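Sensor histidine kinase CusS (Escherichia coli, PDB 5KU5) senses copper and silver ions with its periplasmic domain and responds by phosphorylating the regulator CusR. Local coordinates at residues S109-I114 and Y131-I136; G85-L90 and M113-V118. All coordinates share one frame; numbering follows the deposited sequence. Where two conformers were deposited one is given.

Contact 1: residues S109-I114 and Y131-I136; sequences SNWRMI and YIALSI
Trp111 and Ser135 sit opposite each other near the open end of a beta hairpin, where strands 111-122 and 125-135 run antiparallel in the central sheet of this periplasmic PDC-fold sensor domain. The indole crosses to the partner strand: with CG beside its own backbone N (chi1 -45°), the ring reaches Ser135, and CE3 comes to 3.3 Å from Ser135 N. Small neighbours suit so broad a ring, and Ala133 offers a single methyl, its CB 3.9 Å from Trp111 CB.

On the face that carries Arg112, the side chain of Ile136, just past the strand end, crosses the Arg112 chain at about a right angle, its CG2 lying 3.7 Å from Arg112 NH1. Arg112 is extended from CG to NE, which carries the guanidinium past this methyl to salt bridges with Asp80 and with Asp10 of helix 2-25, two carboxylates that probably offset this buried arginine's charge. Farther along Trp111's face, Met113, in one of its two conformers, brings SD to the edge of the Tyr131 ring, 4.1 Å from CD2, a Met-aromatic contact.

Backbone bonds set this register. Arg112 pairs with Leu134 and Ile114 with Ile132, each through two N-H...O bonds. Beyond the last strand pair, Asp137 holds the side chains of Asn110 and Ser135, while Ile136, N-cap of helix 137-146, gives its N-H to Asn110 O at 2.9 Å, nearly straight at 172°.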
loop_
_atom_site.group_PDB
_atom_site.type_symbol
_atom_site.label_atom_id
_atom_site.label_comp_id
_atom_site.label_asym_id
_atom_site.label_seq_id
_atom_site.Cartn_x
_atom_site.Cartn_y
_atom_site.Cartn_z
ATOM N N SER A 109 16.251 -5.331 -2.767
ATOM C CA SER A 109 17.470 -4.512 -2.760
ATOM C C SER A 109 17.514 -3.366 -3.791
ATOM O O SER A 109 18.581 -2.794 -4.017
ATOM C CB SER A 109 18.695 -5.420 -2.917
ATOM O OG SER A 109 18.721 -6.032 -4.192
ATOM N N ASN A 110 16.375 -3.013 -4.390
ATOM C CA ASN A 110 16.310 -1.935 -5.394
ATOM C C ASN A 110 15.138 -1.012 -5.117
ATOM O O ASN A 110 14.034 -1.485 -4.849
ATOM C CB ASN A 110 16.185 -2.508 -6.802
ATOM C CG ASN A 110 17.395 -3.319 -7.205
ATOM O OD1 ASN A 110 18.439 -2.769 -7.551
ATOM N ND2 ASN A 110 17.261 -4.636 -7.154
ATOM N N TRP A 111 15.372 0.299 -5.201
ATOM C CA TRP A 111 14.431 1.289 -4.665
ATOM C C TRP A 111 14.245 2.510 -5.563
ATOM O O TRP A 111 15.184 2.952 -6.231
ATOM C CB TRP A 111 14.890 1.755 -3.273
ATOM C CG TRP A 111 15.319 0.634 -2.384
ATOM C CD1 TRP A 111 16.568 0.099 -2.295
ATOM C CD2 TRP A 111 14.494 -0.115 -1.487
ATOM N NE1 TRP A 111 16.578 -0.932 -1.389
ATOM C CE2 TRP A 111 15.315 -1.088 -0.880
ATOM C CE3 TRP A 111 13.138 -0.055 -1.132
ATOM C CZ2 TRP A 111 14.829 -1.998 0.067
ATOM C CZ3 TRP A 111 12.651 -0.959 -0.189
ATOM C CH2 TRP A 111 13.499 -1.918 0.400
ATOM N N ARG A 112 13.019 3.036 -5.567
ATOM C CA ARG A 112 12.736 4.388 -6.044
ATOM C C ARG A 112 12.653 5.261 -4.806
ATOM O O ARG A 112 11.867 4.961 -3.895
ATOM C CB ARG A 112 11.425 4.463 -6.836
ATOM C CG ARG A 112 11.638 4.431 -8.335
ATOM C CD ARG A 112 10.369 4.684 -9.132
ATOM N NE ARG A 112 10.690 4.602 -10.556
ATOM C CZ ARG A 112 10.697 3.494 -11.298
ATOM N NH1 ARG A 112 10.333 2.309 -10.804
ATOM N NH2 ARG A 112 11.053 3.581 -12.575
ATOM N N MET A 113 13.454 6.331 -4.782
ATOM C CA MET A 113 13.576 7.196 -3.609
ATOM C C MET A 113 13.167 8.631 -3.922
ATOM O O MET A 113 13.490 9.157 -4.987
ATOM C CB MET A 113 15.015 7.173 -3.079
ATOM C CG MET A 113 15.231 7.961 -1.790
ATOM S SD MET A 113 15.650 9.701 -2.044
ATOM C CE MET A 113 17.317 9.561 -2.682
ATOM N N ILE A 114 12.464 9.249 -2.974
ATOM C CA ILE A 114 12.183 10.681 -2.979
ATOM C C ILE A 114 12.477 11.214 -1.583
ATOM O O ILE A 114 12.623 10.439 -0.631
ATOM C CB ILE A 114 10.721 11.009 -3.363
ATOM C CG1 ILE A 114 9.713 10.311 -2.438
ATOM C CG2 ILE A 114 10.460 10.625 -4.814
ATOM C CD1 ILE A 114 8.344 10.953 -2.457
ATOM N N TYR A 131 13.169 10.920 4.033
ATOM C CA TYR A 131 13.546 10.142 2.850
ATOM C C TYR A 131 12.689 8.880 2.818
ATOM O O TYR A 131 12.567 8.199 3.835
ATOM C CB TYR A 131 15.024 9.755 2.912
ATOM C CG TYR A 131 15.973 10.929 2.829
ATOM C CD1 TYR A 131 16.217 11.731 3.942
ATOM C CD2 TYR A 131 16.636 11.237 1.638
ATOM C CE1 TYR A 131 17.091 12.807 3.874
ATOM C CE2 TYR A 131 17.508 12.314 1.559
ATOM C CZ TYR A 131 17.731 13.096 2.678
ATOM O OH TYR A 131 18.596 14.165 2.613
ATOM N N ILE A 132 12.102 8.582 1.658
ATOM C CA ILE A 132 11.192 7.444 1.479
ATOM C C ILE A 132 11.695 6.606 0.308
ATOM O O ILE A 132 11.899 7.145 -0.772
ATOM C CB ILE A 132 9.750 7.904 1.145
ATOM C CG1 ILE A 132 9.254 8.954 2.151
ATOM C CG2 ILE A 132 8.800 6.705 1.117
ATOM C CD1 ILE A 132 7.994 9.678 1.720
ATOM N N ALA A 133 11.867 5.300 0.523
ATOM C CA ALA A 133 12.309 4.367 -0.516
ATOM C C ALA A 133 11.286 3.242 -0.695
ATOM O O ALA A 133 10.971 2.540 0.261
ATOM C CB ALA A 133 13.669 3.791 -0.154
ATOM N N LEU A 134 10.783 3.078 -1.921
ATOM C CA LEU A 134 9.820 2.025 -2.273
ATOM C C LEU A 134 10.505 0.956 -3.119
ATOM O O LEU A 134 11.237 1.280 -4.055
ATOM C CB LEU A 134 8.640 2.617 -3.056
ATOM C CG LEU A 134 7.576 1.649 -3.597
ATOM C CD1 LEU A 134 6.832 0.982 -2.454
ATOM C CD2 LEU A 134 6.600 2.369 -4.513
ATOM N N SER A 135 10.247 -0.313 -2.802
ATOM C CA SER A 135 10.861 -1.436 -3.514
ATOM C C SER A 135 10.399 -1.522 -4.967
ATOM O O SER A 135 9.200 -1.475 -5.243
ATOM C CB SER A 135 10.552 -2.763 -2.819
ATOM O OG SER A 135 11.000 -3.856 -3.607
ATOM N N ILE A 136 11.358 -1.665 -5.878
ATOM C CA ILE A 136 11.076 -1.808 -7.311
ATOM C C ILE A 136 11.566 -3.145 -7.877
ATOM O O ILE A 136 11.618 -3.318 -9.092
ATOM C CB ILE A 136 11.662 -0.623 -8.124
ATOM C CG1 ILE A 136 13.198 -0.623 -8.129
ATOM C CG2 ILE A 136 11.148 0.691 -7.563
ATOM C CD1 ILE A 136 13.807 0.401 -9.066
#

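Contact 2: residues G85-L90 and M113-V118; sequences GGEVYL and MINLPV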
loop_
_atom_site.group_PDB
_atom_site.type_symbol
_atom_site.label_atom_id
_atom_site.label_comp_id
_atom_site.label_asym_id
_atom_site.label_seq_id
_atom_site.Cartn_x
_atom_site.Cartn_y
_atom_site.Cartn_z
ATOM N N GLY A 85 9.699 14.098 -14.465
ATOM C CA GLY A 85 9.347 15.257 -13.650
ATOM C C GLY A 85 9.719 15.057 -12.193
ATOM O O GLY A 85 9.550 13.967 -11.641
ATOM N N GLY A 86 10.220 16.117 -11.568
ATOM C CA GLY A 86 10.560 16.087 -10.152
ATOM C C GLY A 86 11.885 15.408 -9.874
ATOM O O GLY A 86 12.694 15.196 -10.781
ATOM N N GLU A 87 12.091 15.071 -8.604
ATOM C CA GLU A 87 13.369 14.594 -8.097
ATOM C C GLU A 87 13.228 13.173 -7.524
ATOM O O GLU A 87 13.165 12.978 -6.313
ATOM C CB GLU A 87 13.873 15.592 -7.045
ATOM C CG GLU A 87 15.379 15.609 -6.860
ATOM C CD GLU A 87 15.808 16.320 -5.587
ATOM O OE1 GLU A 87 15.131 17.292 -5.182
ATOM O OE2 GLU A 87 16.827 15.911 -4.991
ATOM N N VAL A 88 13.164 12.191 -8.427
ATOM C CA VAL A 88 13.060 10.769 -8.075
ATOM C C VAL A 88 14.389 10.088 -8.381
ATOM O O VAL A 88 14.944 10.273 -9.463
ATOM C CB VAL A 88 11.941 10.055 -8.869
ATOM C CG1 VAL A 88 11.805 8.600 -8.429
ATOM C CG2 VAL A 88 10.618 10.795 -8.717
ATOM N N TYR A 89 14.884 9.292 -7.432
ATOM C CA TYR A 89 16.168 8.606 -7.577
ATOM C C TYR A 89 16.028 7.095 -7.579
ATOM O O TYR A 89 15.039 6.551 -7.090
ATOM C CB TYR A 89 17.115 9.021 -6.459
ATOM C CG TYR A 89 17.475 10.482 -6.518
ATOM C CD1 TYR A 89 18.449 10.945 -7.402
ATOM C CD2 TYR A 89 16.831 11.407 -5.707
ATOM C CE1 TYR A 89 18.777 12.291 -7.467
ATOM C CE2 TYR A 89 17.154 12.751 -5.761
ATOM C CZ TYR A 89 18.125 13.188 -6.645
ATOM O OH TYR A 89 18.448 14.520 -6.707
ATOM N N LEU A 90 17.041 6.439 -8.137
ATOM C CA LEU A 90 17.161 4.992 -8.126
ATOM C C LEU A 90 18.321 4.599 -7.215
ATOM O O LEU A 90 19.439 5.082 -7.392
ATOM C CB LEU A 90 17.398 4.470 -9.542
ATOM C CG LEU A 90 16.249 4.708 -10.527
ATOM C CD1 LEU A 90 16.692 4.418 -11.952
ATOM C CD2 LEU A 90 15.027 3.873 -10.170
ATOM N N MET A 113 13.454 6.331 -4.782
ATOM C CA MET A 113 13.576 7.196 -3.609
ATOM C C MET A 113 13.167 8.631 -3.922
ATOM O O MET A 113 13.490 9.157 -4.987
ATOM C CB MET A 113 15.015 7.173 -3.079
ATOM C CG MET A 113 15.231 7.961 -1.790
ATOM S SD MET A 113 15.650 9.701 -2.044
ATOM C CE MET A 113 17.317 9.561 -2.682
ATOM N N ILE A 114 12.464 9.249 -2.974
ATOM C CA ILE A 114 12.183 10.681 -2.979
ATOM C C ILE A 114 12.477 11.214 -1.583
ATOM O O ILE A 114 12.623 10.439 -0.631
ATOM C CB ILE A 114 10.721 11.009 -3.363
ATOM C CG1 ILE A 114 9.713 10.311 -2.438
ATOM C CG2 ILE A 114 10.460 10.625 -4.814
ATOM C CD1 ILE A 114 8.344 10.953 -2.457
ATOM N N ASN A 115 12.565 12.534 -1.466
ATOM C CA ASN A 115 12.689 13.188 -0.167
ATOM C C ASN A 115 11.930 14.507 -0.131
ATOM O O ASN A 115 11.708 15.124 -1.172
ATOM C CB ASN A 115 14.163 13.413 0.187
ATOM C CG ASN A 115 14.881 14.283 -0.829
ATOM O OD1 ASN A 115 14.920 15.503 -0.691
ATOM N ND2 ASN A 115 15.427 13.662 -1.868
ATOM N N LEU A 116 11.538 14.926 1.072
ATOM C CA LEU A 116 10.830 16.191 1.271
ATOM C C LEU A 116 11.065 16.758 2.674
ATOM O O LEU A 116 11.324 15.991 3.610
ATOM C CB LEU A 116 9.323 16.022 1.030
ATOM C CG LEU A 116 8.499 15.168 2.009
ATOM C CD1 LEU A 116 7.034 15.583 1.983
ATOM C CD2 LEU A 116 8.643 13.680 1.720
ATOM N N PRO A 117 10.965 18.097 2.829
ATOM C CA PRO A 117 10.991 18.669 4.177
ATOM C C PRO A 117 9.723 18.295 4.941
ATOM O O PRO A 117 8.648 18.218 4.342
ATOM C CB PRO A 117 11.051 20.188 3.930
ATOM C CG PRO A 117 11.393 20.354 2.487
ATOM C CD PRO A 117 10.826 19.151 1.805
ATOM N N VAL A 118 9.856 18.080 6.248
ATOM C CA VAL A 118 8.771 17.540 7.072
ATOM C C VAL A 118 8.912 18.023 8.523
ATOM O O VAL A 118 9.992 18.439 8.947
ATOM C CB VAL A 118 8.719 15.983 6.906
ATOM C CG1 VAL A 118 8.651 15.211 8.222
ATOM C CG2 VAL A 118 7.573 15.572 5.986
HETATM O O HOH W 1 12.246 14.058 -3.872
#
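A short antiparallel pairing in the central sheet joins strand 89-91 to strand 111-122 on the edge of the latter that faces away from strand 125-135. Tyr89 and Met113 form a hydrogen-bonded pair. Tyr89 N donates a hydrogen bond to Met113 O at 2.8 Å, in the carbonyl plane, and Met113 N returns a bond of the same length to Tyr89 O, tilted out of that carbonyl's plane.

Their side chains run side by side on one face of the sheet. Met113 starts with CG anti to its backbone N (chi1 -176°), then bends at chi2 and chi3, which brings the terminal methyl back to the tyrosine: in one of its two conformers, CE lies 3.6 Å from Tyr89 CD2 and also meets CB. The flexible thioether suits this place because it can fold against an aromatic ring, with SD obliquely placed in a Met-aromatic contact. At the far end of the ring, Tyr89 OH donates to Glu87 OE2 at 2.7 Å: the hydroxyl meets the anti side of the carboxylate, 21° out of its plane, while OE2 lies at the ring edge, in the ring plane. A leucine in place of Tyr89 would probably leave Glu87 OE2 without its hydroxyl partner and the Met113 methyl with less surface to pack against.

On the other face the branched Val88 and Ile114 touch through their CG2 methyls, 3.9 Å apart. Farther along, at Glu87 and Asn115, a water takes the place of a direct bond: it donates to Glu87 O and accepts from Asn115 N at 2.9 Å. One hydrogen-bonded pair followed by a water link thus joins a short strand to the long hairpin strand in the antiparallel sheet of this PDC-fold sensor domain.

Contacts 1 and 2 have centres about 10 Å apart and share Met113 and Ile114, for strand 111-122 lies between strands 125-135 and 89-91 and pairs with both. Met113 thus serves both contacts, with a tyrosine of each neighbouring strand at its side chain. Further packing ties the contacts together: Tyr131 CD2 lies 3.6 Å from Asn115 CB, and Leu90 CD2 lies 3.8 Å from Ile136 CD1. Contact 1 is also the one near bound metal. A silver ion lies about 5 Å from the side chain of Trp111; the silver site of Ser47, Met96, Met98 and His108 includes the residue just before segment 109-114.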